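Local coordinates for protein seryl-tRNA synthetase, cytoplasmic (Candida albicans, PDB 3QO8) that catalyses the two-step attachment of serine to its cognate tRNA, first activating the amino acid with ATP and then passing it to the acceptor end, at residues A[54-59]-A[78-83]; A[190-195]-A[297-302]; A[321-326]-A[403-408]. All blocks are in the same frame, centred on the assembly; numbering follows the deposited sequence.

Contact 1 lies far out on the N-terminal tRNA-binding arm, where helices 30-65 and 74-107 pair, and its centre is about 65 Å from the centres of contacts 2 and 3. Those two belong to the catalytic core, with centres about 10 Å apart, and are built on one mixed sheet: strand 297-307 pairs with strands 399-404 and 406-407. Helix 183-200 packs against this sheet in contact 2 and helix 312-329 in contact 3. The three contacts follow one another along the chain. Contacts 2 and 3 both reach the same seryl-adenylate analogue, whereas contact 1 belongs to the arm, so a tRNA-binding element stands far from the site of serine activation.

Contact 1. Residues A[54-59]-A[78-83]; sequences KKLNSV and AEKEKL
Leu56 and Lys80 mark the closest backbone approach of two nearly antiparallel helices, with their CA atoms 6.4 Å apart. The local axes of 54-59 and 78-83 come within 10.0 Å, and their N-to-C directions differ by 159°. This is the antiparallel coiled-coil arm of the seryl-tRNA synthetase N-terminal domain, formed by helices 30-65 and 74-107 and involved in tRNA binding. No hydrogen bond crosses between the segments, which meet mainly through hydrocarbon groups.

Leu83 is the residue that links most of the contact. It points at the partner helix and is met by three side chains there. Leu56 and Leu83 run alongside each other in opposing senses, bringing Leu56 CD2 to 3.5 Å from Leu83 CB. The same Leu56 methyl also approaches the backbone of Lys80. The two branches of Leu83 divide their work: CD1 lies 3.9 Å from Val59 CG2, while CD2 touches Lys55 CD at 3.8 Å. Lys55 lies nearly perpendicular to Leu83 and offers its aliphatic stem before its amino end turns off from the partner helix.

Val59 uses its two methyls differently. With CG1 anti to the backbone N (chi1 163°), that methyl faces the base of Lys80, whereas CG2 is directed at Leu83 and Glu79. The Lys80 chain is kinked near its end, carrying its amino group away, and along helix 30-65 it also touches Gln60 and Ile63. Leu56, Val59 and Leu83 are buried, while Lys55 is exposed, so an apolar seam has charged chains along its margin. At that margin Glu79 reaches across with an extended chain, and its carboxylate OE2 comes to 4.0 Å from Val59 CG2.

Contact 2. Residues A[190-195]-A[297-302]; sequences ALINYG and AFEKIE. With SSA (5'-O-(N-(L-seryl)-sulfamoyl)adenosine), chain B.
Segment 190-195 of helix 183-200 runs almost parallel to segment 297-302 of strand 297-307, the local axes approaching to 8.6 Å at an angle of 13°, with Gly195 and Ile301 nearest in the backbone. The strand belongs to the mixed, largely antiparallel sheet of the class II synthetase core, and the helix packs on the face turned away from the ligand.

Ile301 fills the interface. Its CD1 lies 3.9 Å from Ile192 O and 4.1 Å from Ile192 CG2, the two isoleucine side chains set crosswise, while its CG2 approaches the backbone carbon of Gly195. Ile192 sends its other branch along the strand, where CD1 packs 4.1 Å from Glu299 CG. The Glu299 carboxylate is held by Ser276 and Asn188 of its own chain and by Gln208 of the second subunit, which ties this buried acid to the dimer.

Phe298, Lys300 and Glu302 serve the bound seryl-adenylate analogue instead. One face of the Phe298 ring lies against the adenine, whose N3 is 3.6 Å above the ring plane, over its centre. Lys300 bends at its third and fourth torsions to place NZ 3.0 Å from Glu302 OE1, a salt bridge that meets the carboxylate from above its plane and probably steadies it. That carboxylate grips the seryl moiety twice: Glu302 OE1 accepts from the ligand hydroxyl OG, and Glu302 OE2 accepts a hydrogen bond of 2.7 Å from the ligand amine N10.

Contact 3. Residues A[321-326]-A[403-408]; sequences GCSEEF and STLSAT. With SSA (5'-O-(N-(L-seryl)-sulfamoyl)adenosine), chain B.
Phe326 and Leu405 form the tight part of this contact, their side chains crossing at about a right angle. Leu405 CD2 lies over one face of the Phe326 ring, 4.2 Å from its centroid and 23° off the normal, a CH-pi contact displaced toward the rim. The other methyl, Leu405 CD1, packs 3.7 Å from Phe326 CB. Further along the ring, Ser406 CB comes obliquely to 3.7 Å from Phe326 CE2, while the Ser406 hydroxyl bonds to Thr411. Tyr194 and Phe198 also meet the ring, continuing the apolar packing into helix 183-200.

In this class II catalytic core, the strand bends sharply at Leu405, between 399-404 and 406-407, where a classic beta bulge sets Leu405 and Ser406 together opposite Ile301.

Beside Leu405 the packing gives way to a polar grip. Ser323, with OG anti to its carbonyl carbon (chi1 -66°), donates to Thr404 O over 2.8 Å, in the carbonyl plane. Ser403 OG gives a second bond of 3.1 Å to Thr404 O from above that plane, so two hydroxyls hold one buried carbonyl. The contact is looser at Cys322, whose backbone O stays 4.2 Å from Leu405 CD1. On the ligand side, Thr404 OG1 donates to the seryl hydroxyl OG of the analogue at 2.6 Å, and Ala407 CB rests 3.4 Å from the ribose C1' of the analogue.

Contact 1. Residues A[54-59]-A[78-83]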
loop_
_atom_site.group_PDB
_atom_site.type_symbol
_atom_site.label_atom_id
_atom_site.label_comp_id
_atom_site.label_asym_id
_atom_site.label_seq_id
_atom_site.Cartn_x
_atom_site.Cartn_y
_atom_site.Cartn_z
ATOM N N LYS A 54 23.000 -44.232 -23.920
ATOM C CA LYS A 54 23.783 -44.913 -24.941
ATOM C C LYS A 54 23.497 -46.423 -24.951
ATOM O O LYS A 54 23.243 -47.002 -26.010
ATOM C CB LYS A 54 25.279 -44.620 -24.777
ATOM C CG LYS A 54 25.650 -43.157 -25.023
ATOM C CD LYS A 54 27.161 -42.955 -25.105
ATOM C CE LYS A 54 27.827 -42.963 -23.729
ATOM N NZ LYS A 54 27.880 -41.612 -23.082
ATOM N N LYS A 55 23.522 -47.053 -23.777
ATOM C CA LYS A 55 23.213 -48.482 -23.677
ATOM C C LYS A 55 21.784 -48.781 -24.133
ATOM O O LYS A 55 21.551 -49.728 -24.887
ATOM C CB LYS A 55 23.422 -49.007 -22.252
ATOM C CG LYS A 55 24.881 -49.146 -21.829
ATOM C CD LYS A 55 24.990 -49.868 -20.486
ATOM C CE LYS A 55 26.436 -50.010 -20.018
ATOM N NZ LYS A 55 27.036 -48.691 -19.655
ATOM N N LEU A 56 20.828 -47.984 -23.667
ATOM C CA LEU A 56 19.431 -48.172 -24.061
ATOM C C LEU A 56 19.243 -48.081 -25.572
ATOM O O LEU A 56 18.579 -48.927 -26.170
ATOM C CB LEU A 56 18.520 -47.171 -23.355
ATOM C CG LEU A 56 18.221 -47.453 -21.883
ATOM C CD1 LEU A 56 17.611 -46.225 -21.218
ATOM C CD2 LEU A 56 17.303 -48.651 -21.745
ATOM N N ASN A 57 19.823 -47.054 -26.187
ATOM C CA ASN A 57 19.749 -46.901 -27.637
ATOM C C ASN A 57 20.364 -48.093 -28.352
ATOM O O ASN A 57 19.820 -48.592 -29.336
ATOM C CB ASN A 57 20.418 -45.602 -28.090
ATOM C CG ASN A 57 19.554 -44.381 -27.821
ATOM O OD1 ASN A 57 18.328 -44.482 -27.759
ATOM N ND2 ASN A 57 20.189 -43.223 -27.661
ATOM N N SER A 58 21.497 -48.554 -27.837
ATOM C CA SER A 58 22.174 -49.714 -28.393
ATOM C C SER A 58 21.287 -50.952 -28.290
ATOM O O SER A 58 21.179 -51.734 -29.236
ATOM C CB SER A 58 23.497 -49.943 -27.661
ATOM O OG SER A 58 24.299 -50.897 -28.331
ATOM N N VAL A 59 20.635 -51.109 -27.142
ATOM C CA VAL A 59 19.843 -52.303 -26.853
ATOM C C VAL A 59 18.558 -52.381 -27.667
ATOM O O VAL A 59 18.259 -53.411 -28.267
ATOM C CB VAL A 59 19.527 -52.408 -25.348
ATOM C CG1 VAL A 59 18.398 -53.375 -25.101
ATOM C CG2 VAL A 59 20.779 -52.843 -24.582
ATOM N N ALA A 78 14.842 -58.193 -21.181
ATOM C CA ALA A 78 15.166 -58.246 -19.766
ATOM C C ALA A 78 16.205 -57.190 -19.399
ATOM O O ALA A 78 16.181 -56.652 -18.294
ATOM C CB ALA A 78 15.659 -59.629 -19.389
ATOM N N GLU A 79 17.114 -56.898 -20.326
ATOM C CA GLU A 79 18.157 -55.903 -20.089
ATOM C C GLU A 79 17.617 -54.492 -20.272
ATOM O O GLU A 79 17.987 -53.575 -19.544
ATOM C CB GLU A 79 19.347 -56.122 -21.019
ATOM C CG GLU A 79 20.427 -55.062 -20.870
ATOM C CD GLU A 79 21.699 -55.415 -21.612
ATOM O OE1 GLU A 79 22.770 -54.881 -21.242
ATOM O OE2 GLU A 79 21.626 -56.225 -22.564
ATOM N N LYS A 80 16.748 -54.318 -21.259
ATOM C CA LYS A 80 16.121 -53.024 -21.470
ATOM C C LYS A 80 15.399 -52.611 -20.193
ATOM O O LYS A 80 15.563 -51.486 -19.710
ATOM C CB LYS A 80 15.139 -53.086 -22.640
ATOM C CG LYS A 80 14.482 -51.757 -22.969
ATOM C CD LYS A 80 13.371 -51.934 -23.991
ATOM C CE LYS A 80 12.258 -52.829 -23.455
ATOM N NZ LYS A 80 11.357 -52.104 -22.516
ATOM N N GLU A 81 14.601 -53.524 -19.645
ATOM C CA GLU A 81 13.841 -53.223 -18.435
ATOM C C GLU A 81 14.775 -52.909 -17.276
ATOM O O GLU A 81 14.481 -52.043 -16.456
ATOM C CB GLU A 81 12.891 -54.365 -18.064
ATOM C CG GLU A 81 11.635 -54.433 -18.920
ATOM C CD GLU A 81 10.884 -55.745 -18.749
ATOM O OE1 GLU A 81 10.033 -56.063 -19.608
ATOM O OE2 GLU A 81 11.146 -56.460 -17.756
ATOM N N LYS A 82 15.897 -53.620 -17.206
ATOM C CA LYS A 82 16.906 -53.356 -16.189
ATOM C C LYS A 82 17.489 -51.952 -16.344
ATOM O O LYS A 82 17.460 -51.144 -15.411
ATOM C CB LYS A 82 18.018 -54.408 -16.273
ATOM C CG LYS A 82 19.227 -54.145 -15.394
ATOM C CD LYS A 82 20.262 -55.250 -15.564
ATOM C CE LYS A 82 21.530 -54.965 -14.777
ATOM N NZ LYS A 82 22.238 -53.752 -15.273
ATOM N N LEU A 83 18.025 -51.667 -17.525
ATOM C CA LEU A 83 18.628 -50.364 -17.792
ATOM C C LEU A 83 17.616 -49.250 -17.558
ATOM O O LEU A 83 17.951 -48.197 -17.022
ATOM C CB LEU A 83 19.164 -50.302 -19.225
ATOM C CG LEU A 83 20.435 -51.100 -19.514
ATOM C CD1 LEU A 83 20.659 -51.218 -21.007
ATOM C CD2 LEU A 83 21.635 -50.444 -18.837
#

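Contact 2. Residues A[190-195]-A[297-302]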
loop_
_atom_site.group_PDB
_atom_site.type_symbol
_atom_site.label_atom_id
_atom_site.label_comp_id
_atom_site.label_asym_id
_atom_site.label_seq_id
_atom_site.Cartn_x
_atom_site.Cartn_y
_atom_site.Cartn_z
ATOM N N ALA A 190 5.670 16.855 -1.649
ATOM C CA ALA A 190 6.732 17.694 -2.175
ATOM C C ALA A 190 7.979 16.857 -2.428
ATOM O O ALA A 190 8.584 16.945 -3.490
ATOM C CB ALA A 190 7.048 18.880 -1.202
ATOM N N LEU A 191 8.378 16.055 -1.444
ATOM C CA LEU A 191 9.574 15.219 -1.613
ATOM C C LEU A 191 9.412 14.181 -2.725
ATOM O O LEU A 191 10.334 13.942 -3.504
ATOM C CB LEU A 191 9.952 14.526 -0.305
ATOM C CG LEU A 191 10.662 15.485 0.659
ATOM C CD1 LEU A 191 10.650 14.921 2.048
ATOM C CD2 LEU A 191 12.093 15.737 0.169
ATOM N N ILE A 192 8.237 13.569 -2.800
ATOM C CA ILE A 192 7.980 12.603 -3.857
ATOM C C ILE A 192 8.120 13.266 -5.241
ATOM O O ILE A 192 8.803 12.750 -6.129
ATOM C CB ILE A 192 6.570 12.005 -3.713
ATOM C CG1 ILE A 192 6.500 11.098 -2.477
ATOM C CG2 ILE A 192 6.198 11.237 -4.967
ATOM C CD1 ILE A 192 5.069 10.787 -2.022
ATOM N N ASN A 193 7.479 14.415 -5.420
ATOM C CA ASN A 193 7.499 15.092 -6.725
ATOM C C ASN A 193 8.821 15.767 -7.071
ATOM O O ASN A 193 9.276 15.744 -8.227
ATOM C CB ASN A 193 6.337 16.079 -6.828
ATOM C CG ASN A 193 5.007 15.368 -6.897
ATOM O OD1 ASN A 193 4.839 14.442 -7.681
ATOM N ND2 ASN A 193 4.070 15.776 -6.067
ATOM N N TYR A 194 9.448 16.360 -6.070
ATOM C CA TYR A 194 10.785 16.916 -6.284
ATOM C C TYR A 194 11.753 15.796 -6.678
ATOM O O TYR A 194 12.491 15.913 -7.663
ATOM C CB TYR A 194 11.277 17.696 -5.055
ATOM C CG TYR A 194 12.710 18.168 -5.197
ATOM C CD1 TYR A 194 13.138 18.796 -6.367
ATOM C CD2 TYR A 194 13.640 17.945 -4.185
ATOM C CE1 TYR A 194 14.447 19.215 -6.516
ATOM C CE2 TYR A 194 14.956 18.364 -4.321
ATOM C CZ TYR A 194 15.350 19.001 -5.491
ATOM O OH TYR A 194 16.650 19.420 -5.643
ATOM N N GLY A 195 11.712 14.695 -5.937
ATOM C CA GLY A 195 12.549 13.542 -6.228
ATOM C C GLY A 195 12.367 12.994 -7.635
ATOM O O GLY A 195 13.354 12.681 -8.316
ATOM N N ALA A 297 5.173 1.570 7.191
ATOM C CA ALA A 297 4.762 1.956 5.832
ATOM C C ALA A 297 5.340 3.326 5.549
ATOM O O ALA A 297 5.218 4.233 6.374
ATOM C CB ALA A 297 3.214 2.001 5.717
ATOM N N PHE A 298 6.014 3.477 4.416
ATOM C CA PHE A 298 6.605 4.766 4.058
ATOM C C PHE A 298 6.752 4.852 2.552
ATOM O O PHE A 298 6.693 3.823 1.863
ATOM C CB PHE A 298 7.962 4.990 4.780
ATOM C CG PHE A 298 9.035 3.990 4.414
ATOM C CD1 PHE A 298 9.930 4.252 3.388
ATOM C CD2 PHE A 298 9.149 2.788 5.105
ATOM C CE1 PHE A 298 10.931 3.328 3.058
ATOM C CE2 PHE A 298 10.115 1.856 4.773
ATOM C CZ PHE A 298 11.018 2.121 3.756
ATOM N N GLU A 299 6.897 6.068 2.032
ATOM C CA GLU A 299 7.150 6.249 0.597
ATOM C C GLU A 299 8.640 6.409 0.301
ATOM O O GLU A 299 9.392 6.907 1.134
ATOM C CB GLU A 299 6.375 7.455 0.050
ATOM C CG GLU A 299 4.844 7.197 -0.063
ATOM C CD GLU A 299 4.188 7.043 1.299
ATOM O OE1 GLU A 299 4.174 8.027 2.064
ATOM O OE2 GLU A 299 3.686 5.941 1.604
ATOM N N LYS A 300 9.063 6.001 -0.892
ATOM C CA LYS A 300 10.474 6.098 -1.247
ATOM C C LYS A 300 10.634 6.295 -2.747
ATOM O O LYS A 300 10.042 5.559 -3.553
ATOM C CB LYS A 300 11.247 4.848 -0.780
ATOM C CG LYS A 300 12.771 4.892 -1.101
ATOM C CD LYS A 300 13.576 3.785 -0.352
ATOM C CE LYS A 300 13.016 2.369 -0.618
ATOM N NZ LYS A 300 12.824 2.088 -2.072
ATOM N N ILE A 301 11.410 7.310 -3.107
ATOM C CA ILE A 301 11.932 7.455 -4.453
ATOM C C ILE A 301 13.274 6.722 -4.525
ATOM O O ILE A 301 14.206 7.027 -3.779
ATOM C CB ILE A 301 12.116 8.933 -4.849
ATOM C CG1 ILE A 301 10.786 9.694 -4.693
ATOM C CG2 ILE A 301 12.664 9.033 -6.278
ATOM C CD1 ILE A 301 9.605 9.012 -5.390
ATOM N N GLU A 302 13.348 5.771 -5.450
ATOM C CA GLU A 302 14.437 4.822 -5.581
ATOM C C GLU A 302 15.167 5.043 -6.910
ATOM O O GLU A 302 14.530 5.259 -7.944
ATOM C CB GLU A 302 13.825 3.407 -5.604
ATOM C CG GLU A 302 14.833 2.271 -5.754
ATOM C CD GLU A 302 15.601 1.993 -4.465
ATOM O OE1 GLU A 302 15.422 2.761 -3.491
ATOM O OE2 GLU A 302 16.372 0.997 -4.424
HETATM N N10 SSA B . 16.335 -0.514 -2.231
HETATM C CA SSA B . 17.339 -0.140 -1.237
HETATM C CB SSA B . 17.842 1.278 -1.509
HETATM O OG SSA B . 16.813 2.243 -1.214
HETATM C C9 SSA B . 16.762 -0.225 0.148
HETATM O O9 SSA B . 15.575 -0.464 0.334
HETATM N N8 SSA B . 17.614 -0.020 1.147
HETATM S S1 SSA B . 17.142 0.232 2.658
HETATM O O1S SSA B . 16.596 -0.939 3.281
HETATM O O2S SSA B . 18.262 0.703 3.404
HETATM O "O5'" SSA B . 16.088 1.355 2.686
HETATM C "C5'" SSA B . 16.333 2.603 2.062
HETATM C "C4'" SSA B . 15.956 3.734 3.024
HETATM O "O4'" SSA B . 14.581 3.696 3.425
HETATM C "C3'" SSA B . 16.721 3.707 4.329
HETATM O "O3'" SSA B . 18.042 4.232 4.134
HETATM C "C2'" SSA B . 15.835 4.589 5.201
HETATM O "O2'" SSA B . 16.066 5.980 4.905
HETATM C "C1'" SSA B . 14.423 4.241 4.729
HETATM N N9 SSA B . 13.821 3.225 5.618
HETATM C C8 SSA B . 14.186 1.939 5.741
HETATM N N7 SSA B . 13.398 1.353 6.667
HETATM C C5 SSA B . 12.536 2.288 7.110
HETATM C C6 SSA B . 11.507 2.269 8.031
HETATM N N6 SSA B . 11.232 1.119 8.685
HETATM N N1 SSA B . 10.799 3.399 8.260
HETATM C C2 SSA B . 11.088 4.529 7.604
HETATM N N3 SSA B . 12.073 4.573 6.697
HETATM C C4 SSA B . 12.813 3.468 6.450
#

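Contact 3. Residues A[321-326]-A[403-408]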
loop_
_atom_site.group_PDB
_atom_site.type_symbol
_atom_site.label_atom_id
_atom_site.label_comp_id
_atom_site.label_asym_id
_atom_site.label_seq_id
_atom_site.Cartn_x
_atom_site.Cartn_y
_atom_site.Cartn_z
ATOM N N GLY A 321 26.488 9.922 -6.084
ATOM C CA GLY A 321 26.665 11.334 -6.387
ATOM C C GLY A 321 25.316 12.017 -6.586
ATOM O O GLY A 321 25.086 13.142 -6.120
ATOM N N CYS A 322 24.415 11.340 -7.284
ATOM C CA CYS A 322 23.049 11.850 -7.459
ATOM C C CYS A 322 22.351 12.080 -6.116
ATOM O O CYS A 322 21.695 13.100 -5.915
ATOM C CB CYS A 322 22.189 10.900 -8.317
ATOM S SG CYS A 322 22.430 11.075 -10.094
ATOM N N SER A 323 22.451 11.115 -5.212
ATOM C CA SER A 323 21.838 11.287 -3.893
ATOM C C SER A 323 22.499 12.421 -3.094
ATOM O O SER A 323 21.826 13.197 -2.401
ATOM C CB SER A 323 21.880 9.973 -3.121
ATOM O OG SER A 323 21.045 9.006 -3.755
ATOM N N GLU A 324 23.824 12.516 -3.173
ATOM C CA GLU A 324 24.508 13.609 -2.484
ATOM C C GLU A 324 23.997 14.959 -2.982
ATOM O O GLU A 324 23.680 15.856 -2.196
ATOM C CB GLU A 324 26.012 13.511 -2.704
ATOM C CG GLU A 324 26.639 12.299 -2.047
ATOM C CD GLU A 324 28.149 12.312 -2.191
ATOM O OE1 GLU A 324 28.803 13.185 -1.572
ATOM O OE2 GLU A 324 28.675 11.460 -2.926
ATOM N N GLU A 325 23.919 15.103 -4.298
ATOM C CA GLU A 325 23.432 16.341 -4.884
ATOM C C GLU A 325 22.023 16.649 -4.382
ATOM O O GLU A 325 21.700 17.791 -4.046
ATOM C CB GLU A 325 23.464 16.265 -6.413
ATOM C CG GLU A 325 23.034 17.549 -7.093
ATOM C CD GLU A 325 22.934 17.420 -8.620
ATOM O OE1 GLU A 325 23.332 16.368 -9.172
ATOM O OE2 GLU A 325 22.442 18.376 -9.258
ATOM N N PHE A 326 21.178 15.626 -4.321
ATOM C CA PHE A 326 19.828 15.794 -3.794
ATOM C C PHE A 326 19.846 16.357 -2.359
ATOM O O PHE A 326 19.143 17.331 -2.065
ATOM C CB PHE A 326 19.066 14.459 -3.860
ATOM C CG PHE A 326 17.613 14.549 -3.420
ATOM C CD1 PHE A 326 16.630 14.992 -4.290
ATOM C CD2 PHE A 326 17.245 14.185 -2.129
ATOM C CE1 PHE A 326 15.297 15.063 -3.890
ATOM C CE2 PHE A 326 15.920 14.262 -1.716
ATOM C CZ PHE A 326 14.944 14.707 -2.595
ATOM N N SER A 403 19.867 2.500 -5.349
ATOM C CA SER A 403 20.201 3.474 -4.322
ATOM C C SER A 403 18.973 4.271 -3.923
ATOM O O SER A 403 18.215 4.732 -4.774
ATOM C CB SER A 403 21.317 4.412 -4.793
ATOM O OG SER A 403 21.523 5.472 -3.862
ATOM N N THR A 404 18.768 4.433 -2.623
ATOM C CA THR A 404 17.746 5.353 -2.174
ATOM C C THR A 404 18.014 6.716 -2.808
ATOM O O THR A 404 19.158 7.145 -2.878
ATOM C CB THR A 404 17.809 5.542 -0.659
ATOM O OG1 THR A 404 17.930 4.264 -0.019
ATOM C CG2 THR A 404 16.569 6.279 -0.163
ATOM N N LEU A 405 16.975 7.394 -3.284
ATOM C CA LEU A 405 17.097 8.833 -3.469
ATOM C C LEU A 405 16.540 9.492 -2.213
ATOM O O LEU A 405 17.272 10.137 -1.477
ATOM C CB LEU A 405 16.368 9.350 -4.719
ATOM C CG LEU A 405 16.568 10.870 -4.838
ATOM C CD1 LEU A 405 17.976 11.210 -5.351
ATOM C CD2 LEU A 405 15.516 11.539 -5.689
ATOM N N SER A 406 15.248 9.308 -1.951
ATOM C CA SER A 406 14.662 9.795 -0.700
ATOM C C SER A 406 13.581 8.876 -0.163
ATOM O O SER A 406 12.578 8.642 -0.834
ATOM C CB SER A 406 14.088 11.206 -0.861
ATOM O OG SER A 406 13.474 11.649 0.350
ATOM N N ALA A 407 13.809 8.335 1.031
ATOM C CA ALA A 407 12.740 7.740 1.815
ATOM C C ALA A 407 12.051 8.928 2.466
ATOM O O ALA A 407 12.630 9.598 3.318
ATOM C CB ALA A 407 13.306 6.805 2.859
ATOM N N THR A 408 10.831 9.233 2.036
ATOM C CA THR A 408 10.324 10.584 2.254
ATOM C C THR A 408 9.985 10.915 3.719
ATOM O O THR A 408 10.304 12.007 4.201
ATOM C CB THR A 408 9.125 10.908 1.315
ATOM O OG1 THR A 408 8.064 9.984 1.568
ATOM C CG2 THR A 408 9.550 10.761 -0.168
HETATM N N10 SSA B . 16.335 -0.514 -2.231
HETATM C CA SSA B . 17.339 -0.140 -1.237
HETATM C CB SSA B . 17.842 1.278 -1.509
HETATM O OG SSA B . 16.813 2.243 -1.214
HETATM C C9 SSA B . 16.762 -0.225 0.148
HETATM O O9 SSA B . 15.575 -0.464 0.334
HETATM N N8 SSA B . 17.614 -0.020 1.147
HETATM S S1 SSA B . 17.142 0.232 2.658
HETATM O O1S SSA B . 16.596 -0.939 3.281
HETATM O O2S SSA B . 18.262 0.703 3.404
HETATM O "O5'" SSA B . 16.088 1.355 2.686
HETATM C "C5'" SSA B . 16.333 2.603 2.062
HETATM C "C4'" SSA B . 15.956 3.734 3.024
HETATM O "O4'" SSA B . 14.581 3.696 3.425
HETATM C "C3'" SSA B . 16.721 3.707 4.329
HETATM O "O3'" SSA B . 18.042 4.232 4.134
HETATM C "C2'" SSA B . 15.835 4.589 5.201
HETATM O "O2'" SSA B . 16.066 5.980 4.905
HETATM C "C1'" SSA B . 14.423 4.241 4.729
HETATM N N9 SSA B . 13.821 3.225 5.618
HETATM C C8 SSA B . 14.186 1.939 5.741
HETATM N N7 SSA B . 13.398 1.353 6.667
HETATM C C5 SSA B . 12.536 2.288 7.110
HETATM C C6 SSA B . 11.507 2.269 8.031
HETATM N N6 SSA B . 11.232 1.119 8.685
HETATM N N1 SSA B . 10.799 3.399 8.260
HETATM C C2 SSA B . 11.088 4.529 7.604
HETATM N N3 SSA B . 12.073 4.573 6.697
HETATM C C4 SSA B . 12.813 3.468 6.450
#